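Local coordinates for leucine-rich-repeat protein (Methanosarcina barkeri, PDB 4WNR) that binds guanine nucleotides through its Roc domain, here holding GDP with magnesium in a Roc–COR fragment, and is probably also a serine/threonine protein kinase, at residues E41-L46 and N93-G98; L45-G50 and F109-R114. All coordinates share one frame; numbering follows the deposited sequence.

Contact 1: E41-L46 and N93-G98; sequences EVKVLL and NFWDFG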
loop_
_atom_site.group_PDB
_atom_site.type_symbol
_atom_site.label_atom_id
_atom_site.label_comp_id
_atom_site.label_asym_id
_atom_site.label_seq_id
_atom_site.Cartn_x
_atom_site.Cartn_y
_atom_site.Cartn_z
ATOM N N GLU A 41 -9.307 -3.537 -12.027
ATOM C CA GLU A 41 -8.764 -3.683 -10.673
ATOM C C GLU A 41 -8.142 -2.381 -10.190
ATOM O O GLU A 41 -7.481 -1.680 -10.956
ATOM C CB GLU A 41 -7.722 -4.803 -10.601
ATOM C CG GLU A 41 -8.242 -6.101 -10.002
ATOM C CD GLU A 41 -7.140 -7.009 -9.484
ATOM O OE1 GLU A 41 -6.003 -6.535 -9.287
ATOM O OE2 GLU A 41 -7.414 -8.206 -9.259
ATOM N N VAL A 42 -8.364 -2.070 -8.913
ATOM C CA VAL A 42 -7.815 -0.867 -8.287
ATOM C C VAL A 42 -7.378 -1.185 -6.864
ATOM O O VAL A 42 -8.049 -1.937 -6.156
ATOM C CB VAL A 42 -8.853 0.276 -8.211
ATOM C CG1 VAL A 42 -8.169 1.597 -7.887
ATOM C CG2 VAL A 42 -9.637 0.399 -9.507
ATOM N N LYS A 43 -6.255 -0.604 -6.454
ATOM C CA LYS A 43 -5.824 -0.660 -5.061
ATOM C C LYS A 43 -6.396 0.546 -4.322
ATOM O O LYS A 43 -6.216 1.684 -4.753
ATOM C CB LYS A 43 -4.296 -0.670 -4.957
ATOM C CG LYS A 43 -3.787 -0.890 -3.539
ATOM C CD LYS A 43 -2.306 -1.235 -3.499
ATOM C CE LYS A 43 -1.439 -0.029 -3.812
ATOM N NZ LYS A 43 0.010 -0.367 -3.791
ATOM N N VAL A 44 -7.097 0.286 -3.221
ATOM C CA VAL A 44 -7.660 1.347 -2.387
ATOM C C VAL A 44 -6.861 1.432 -1.090
ATOM O O VAL A 44 -6.734 0.444 -0.364
ATOM C CB VAL A 44 -9.154 1.109 -2.084
ATOM C CG1 VAL A 44 -9.700 2.190 -1.161
ATOM C CG2 VAL A 44 -9.956 1.083 -3.375
ATOM N N LEU A 45 -6.336 2.619 -0.804
ATOM C CA LEU A 45 -5.444 2.827 0.335
ATOM C C LEU A 45 -6.124 3.628 1.442
ATOM O O LEU A 45 -6.379 4.823 1.284
ATOM C CB LEU A 45 -4.175 3.548 -0.126
ATOM C CG LEU A 45 -3.278 2.734 -1.066
ATOM C CD1 LEU A 45 -2.430 3.641 -1.941
ATOM C CD2 LEU A 45 -2.398 1.772 -0.281
ATOM N N LEU A 46 -6.417 2.958 2.556
ATOM C CA LEU A 46 -6.947 3.618 3.749
ATOM C C LEU A 46 -5.791 4.317 4.459
ATOM O O LEU A 46 -4.892 3.662 4.977
ATOM C CB LEU A 46 -7.610 2.606 4.696
ATOM C CG LEU A 46 -9.004 2.050 4.370
ATOM C CD1 LEU A 46 -10.061 3.143 4.423
ATOM C CD2 LEU A 46 -9.029 1.340 3.025
ATOM N N ASN A 93 -8.970 -3.907 -4.138
ATOM C CA ASN A 93 -8.016 -4.351 -3.121
ATOM C C ASN A 93 -7.831 -3.282 -2.043
ATOM O O ASN A 93 -7.113 -2.301 -2.249
ATOM C CB ASN A 93 -6.672 -4.682 -3.771
ATOM C CG ASN A 93 -6.781 -5.784 -4.811
ATOM O OD1 ASN A 93 -7.536 -6.742 -4.639
ATOM N ND2 ASN A 93 -6.021 -5.656 -5.894
ATOM N N PHE A 94 -8.492 -3.471 -0.902
ATOM C CA PHE A 94 -8.383 -2.536 0.219
ATOM C C PHE A 94 -7.116 -2.807 1.019
ATOM O O PHE A 94 -6.895 -3.930 1.468
ATOM C CB PHE A 94 -9.595 -2.643 1.146
ATOM C CG PHE A 94 -10.843 -2.009 0.597
ATOM C CD1 PHE A 94 -10.961 -0.629 0.517
ATOM C CD2 PHE A 94 -11.910 -2.793 0.182
ATOM C CE1 PHE A 94 -12.114 -0.044 0.021
ATOM C CE2 PHE A 94 -13.064 -2.214 -0.314
ATOM C CZ PHE A 94 -13.167 -0.838 -0.396
ATOM N N TRP A 95 -6.298 -1.771 1.193
ATOM C CA TRP A 95 -5.088 -1.848 2.013
ATOM C C TRP A 95 -5.279 -1.068 3.311
ATOM O O TRP A 95 -5.525 0.140 3.290
ATOM C CB TRP A 95 -3.886 -1.301 1.242
ATOM C CG TRP A 95 -3.285 -2.294 0.293
ATOM C CD1 TRP A 95 -3.899 -2.885 -0.768
ATOM C CD2 TRP A 95 -1.949 -2.810 0.323
ATOM N NE1 TRP A 95 -3.032 -3.739 -1.405
ATOM C CE2 TRP A 95 -1.828 -3.712 -0.756
ATOM C CE3 TRP A 95 -0.844 -2.599 1.156
ATOM C CZ2 TRP A 95 -0.644 -4.403 -1.025
ATOM C CZ3 TRP A 95 0.333 -3.284 0.889
ATOM C CH2 TRP A 95 0.422 -4.177 -0.194
ATOM N N ASP A 96 -5.163 -1.773 4.435
ATOM C CA ASP A 96 -5.355 -1.180 5.759
ATOM C C ASP A 96 -4.045 -1.226 6.554
ATOM O O ASP A 96 -3.511 -2.304 6.821
ATOM C CB ASP A 96 -6.462 -1.929 6.507
ATOM C CG ASP A 96 -7.067 -1.113 7.634
ATOM O OD1 ASP A 96 -7.173 0.125 7.493
ATOM O OD2 ASP A 96 -7.452 -1.719 8.659
ATOM N N PHE A 97 -3.537 -0.053 6.922
ATOM C CA PHE A 97 -2.266 0.069 7.636
ATOM C C PHE A 97 -2.491 0.255 9.135
ATOM O O PHE A 97 -3.241 1.140 9.550
ATOM C CB PHE A 97 -1.460 1.247 7.083
ATOM C CG PHE A 97 -1.211 1.166 5.603
ATOM C CD1 PHE A 97 -0.298 0.256 5.087
ATOM C CD2 PHE A 97 -1.893 1.995 4.723
ATOM C CE1 PHE A 97 -0.070 0.175 3.725
ATOM C CE2 PHE A 97 -1.668 1.919 3.361
ATOM C CZ PHE A 97 -0.755 1.008 2.860
ATOM N N GLY A 98 -1.830 -0.575 9.937
ATOM C CA GLY A 98 -1.982 -0.545 11.393
ATOM C C GLY A 98 -1.260 0.599 12.082
ATOM O O GLY A 98 -0.661 1.455 11.432
HETATM O O HOH W 1 -5.076 1.862 6.640
#

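Contact 2: L45-G50 and F109-R114; sequences LLVGDG and FFLSKR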
loop_
_atom_site.group_PDB
_atom_site.type_symbol
_atom_site.label_atom_id
_atom_site.label_comp_id
_atom_site.label_asym_id
_atom_site.label_seq_id
_atom_site.Cartn_x
_atom_site.Cartn_y
_atom_site.Cartn_z
ATOM N N LEU A 45 -6.336 2.619 -0.804
ATOM C CA LEU A 45 -5.444 2.827 0.335
ATOM C C LEU A 45 -6.124 3.628 1.442
ATOM O O LEU A 45 -6.379 4.823 1.284
ATOM C CB LEU A 45 -4.175 3.548 -0.126
ATOM C CG LEU A 45 -3.278 2.734 -1.066
ATOM C CD1 LEU A 45 -2.430 3.641 -1.941
ATOM C CD2 LEU A 45 -2.398 1.772 -0.281
ATOM N N LEU A 46 -6.417 2.958 2.556
ATOM C CA LEU A 46 -6.947 3.618 3.749
ATOM C C LEU A 46 -5.791 4.317 4.459
ATOM O O LEU A 46 -4.892 3.662 4.977
ATOM C CB LEU A 46 -7.610 2.606 4.696
ATOM C CG LEU A 46 -9.004 2.050 4.370
ATOM C CD1 LEU A 46 -10.061 3.143 4.423
ATOM C CD2 LEU A 46 -9.029 1.340 3.025
ATOM N N VAL A 47 -5.804 5.646 4.462
ATOM C CA VAL A 47 -4.737 6.426 5.099
ATOM C C VAL A 47 -5.299 7.468 6.063
ATOM O O VAL A 47 -6.462 7.857 5.974
ATOM C CB VAL A 47 -3.813 7.105 4.065
ATOM C CG1 VAL A 47 -3.026 6.056 3.296
ATOM C CG2 VAL A 47 -4.600 7.993 3.110
ATOM N N GLY A 48 -4.449 7.908 6.985
ATOM C CA GLY A 48 -4.851 8.813 8.064
ATOM C C GLY A 48 -4.173 8.435 9.368
ATOM O O GLY A 48 -3.535 7.384 9.459
ATOM N N ASP A 49 -4.320 9.287 10.383
ATOM C CA ASP A 49 -3.686 9.063 11.687
ATOM C C ASP A 49 -4.214 7.811 12.373
ATOM O O ASP A 49 -5.308 7.335 12.066
ATOM C CB ASP A 49 -3.898 10.264 12.613
ATOM C CG ASP A 49 -3.114 11.488 12.182
ATOM O OD1 ASP A 49 -1.979 11.334 11.683
ATOM O OD2 ASP A 49 -3.631 12.611 12.353
ATOM N N GLY A 50 -3.423 7.286 13.305
ATOM C CA GLY A 50 -3.826 6.129 14.100
ATOM C C GLY A 50 -5.030 6.454 14.965
ATOM O O GLY A 50 -5.172 7.581 15.440
ATOM N N PHE A 109 5.965 2.646 1.887
ATOM C CA PHE A 109 6.473 1.657 0.926
ATOM C C PHE A 109 5.377 1.199 -0.042
ATOM O O PHE A 109 5.664 0.802 -1.172
ATOM C CB PHE A 109 7.055 0.414 1.627
ATOM C CG PHE A 109 7.980 0.710 2.782
ATOM C CD1 PHE A 109 8.722 1.885 2.839
ATOM C CD2 PHE A 109 8.129 -0.217 3.806
ATOM C CE1 PHE A 109 9.568 2.139 3.908
ATOM C CE2 PHE A 109 8.976 0.027 4.872
ATOM C CZ PHE A 109 9.699 1.206 4.924
ATOM N N PHE A 110 4.127 1.255 0.414
ATOM C CA PHE A 110 2.996 0.685 -0.318
ATOM C C PHE A 110 2.069 1.728 -0.948
ATOM O O PHE A 110 1.077 1.368 -1.580
ATOM C CB PHE A 110 2.209 -0.233 0.615
ATOM C CG PHE A 110 3.083 -1.111 1.467
ATOM C CD1 PHE A 110 3.697 -2.235 0.929
ATOM C CD2 PHE A 110 3.309 -0.805 2.803
ATOM C CE1 PHE A 110 4.508 -3.041 1.708
ATOM C CE2 PHE A 110 4.120 -1.608 3.589
ATOM C CZ PHE A 110 4.720 -2.728 3.041
ATOM N N LEU A 111 2.385 3.010 -0.773
ATOM C CA LEU A 111 1.648 4.080 -1.444
ATOM C C LEU A 111 2.098 4.151 -2.896
ATOM O O LEU A 111 3.296 4.213 -3.172
ATOM C CB LEU A 111 1.887 5.429 -0.759
ATOM C CG LEU A 111 1.631 5.514 0.749
ATOM C CD1 LEU A 111 1.767 6.957 1.211
ATOM C CD2 LEU A 111 0.266 4.959 1.129
ATOM N N SER A 112 1.140 4.148 -3.819
ATOM C CA SER A 112 1.447 4.068 -5.245
ATOM C C SER A 112 0.500 4.899 -6.105
ATOM O O SER A 112 -0.572 5.306 -5.659
ATOM C CB SER A 112 1.403 2.610 -5.698
ATOM O OG SER A 112 0.152 2.026 -5.376
ATOM N N LYS A 113 0.921 5.138 -7.346
ATOM C CA LYS A 113 0.118 5.863 -8.328
ATOM C C LYS A 113 -0.923 4.939 -8.955
ATOM O O LYS A 113 -0.929 3.732 -8.697
ATOM C CB LYS A 113 1.011 6.461 -9.419
ATOM C CG LYS A 113 1.992 7.507 -8.919
ATOM C CD LYS A 113 2.673 8.228 -10.075
ATOM C CE LYS A 113 3.544 9.381 -9.597
ATOM N NZ LYS A 113 4.764 8.923 -8.875
ATOM N N ARG A 114 -1.802 5.521 -9.769
ATOM C CA ARG A 114 -2.885 4.784 -10.432
ATOM C C ARG A 114 -3.673 3.946 -9.424
ATOM O O ARG A 114 -3.908 2.753 -9.629
ATOM C CB ARG A 114 -2.333 3.910 -11.561
ATOM C CG ARG A 114 -1.641 4.702 -12.658
ATOM C CD ARG A 114 -1.215 3.809 -13.810
ATOM N NE ARG A 114 -0.106 2.929 -13.448
ATOM C CZ ARG A 114 0.488 2.072 -14.279
ATOM N NH1 ARG A 114 0.086 1.963 -15.543
ATOM N NH2 ARG A 114 1.493 1.321 -13.845
#

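Contact 1: E41-L46 and N93-G98
Lys-43 lies across the indole of Trp-95 on one face of two paired parallel strands in the Roc G domain. With CG anti to the backbone N (chi1 -173°) and a bend at chi3, its methylenes lie over the ring, CD 3.6 Å from the centroid of the Trp-95 five-membered ring, while NZ probably hydrogen-bonds Phe-110 O. A long aliphatic chain with a charged end suits this path. Four backbone bonds stitch the strands, from Asn-93 N to Val-42 O (3.0 Å) through to Leu-46 N and Trp-95 O (3.0 Å). On the other face Val-44, Leu-46 and Phe-94 form a tightly packed apolar patch: Val-44 CG1 lies 3.5 Å from Phe-94 CE1, and Leu-46 CD2 is 3.7 Å from Phe-94 CD1. Replacing Trp-95 by an alanine is likely to strip the Lys-43 methylenes of their flat support and open a gap beside the Phe-110 ring, leaving Lys-43 held mainly at its NZ. The nucleotide end is looser: a water donates to Leu-46 O and Asp-96 OD1 and accepts from Phe-97 N. Strand pairing thus delivers Asp-96 to this end, where the water and Thr-55 OG1, bonded to OD2, grip its carboxylate, consistent with the aspartate of a G-protein DxxG motif.

Contact 2: L45-G50 and F109-R114
Leu-45 and Val-47 meet Leu-111 where strand 36-47 of the G domain runs toward its P-loop, and where the loop 109-114 leads into neighbouring strand 116-121. The side-chain contacts are apolar and small in area. The Val-47 and Leu-111 side chains cross at an angle, Val-47 CG1 4.1 Å from Leu-111 CD2, and that same methyl of Leu-111 lies 4.3 Å from Leu-45 CD1. With its chi2 near 155°, Leu-45 divides its methyls: CD1 rests against the backbone at Leu-111 CA and Ser-112 N, both 4.1 Å away, while CD2 stands 3.7 Å from Phe-110 O. Leu-111 CG sits beside its own backbone N (chi1 -53°), and from there the chain extends to CD1, leaving CD2 turned toward the strand. Branched aliphatics suit a place whose side-chain contacts are methyl to methyl; no hydrogen bond crosses. What orders the strand is its backbone pairing, Leu-45 with Leu-116 and Ile-118, Val-47 with Ile-118 and Val-120. Further out, helix 129-140 packs on both partners, with Trp-132 and Ile-136 against Val-47, and His-135 and Phe-139 against Leu-111. Past Val-47 the chain enters the GDP-binding loop, where Gly-48 adopts phi 141°, a conformation in which a CB would press against Val-47 O.

Both contacts are buried near the centre of the chain and share strand 36-47, but they use it differently. Contact 1 is sheet pairing: backbone bonds and side chains on both faces, burying 552 Å² in all. Contact 2 buries 158 Å² and joins the strand to an irregular loop through a few methyls. The two also touch directly, where the Phe-110 ring of contact 2 packs against Trp-95 and Phe-97 of contact 1. Leu-45 takes part in both, its CD2 reaching Phe-97 and Phe-110 O. Both lead to the nucleotide: in contact 1 by way of the Asp-96 carboxylate, in contact 2 by way of the loop at Gly-50, which touches GDP.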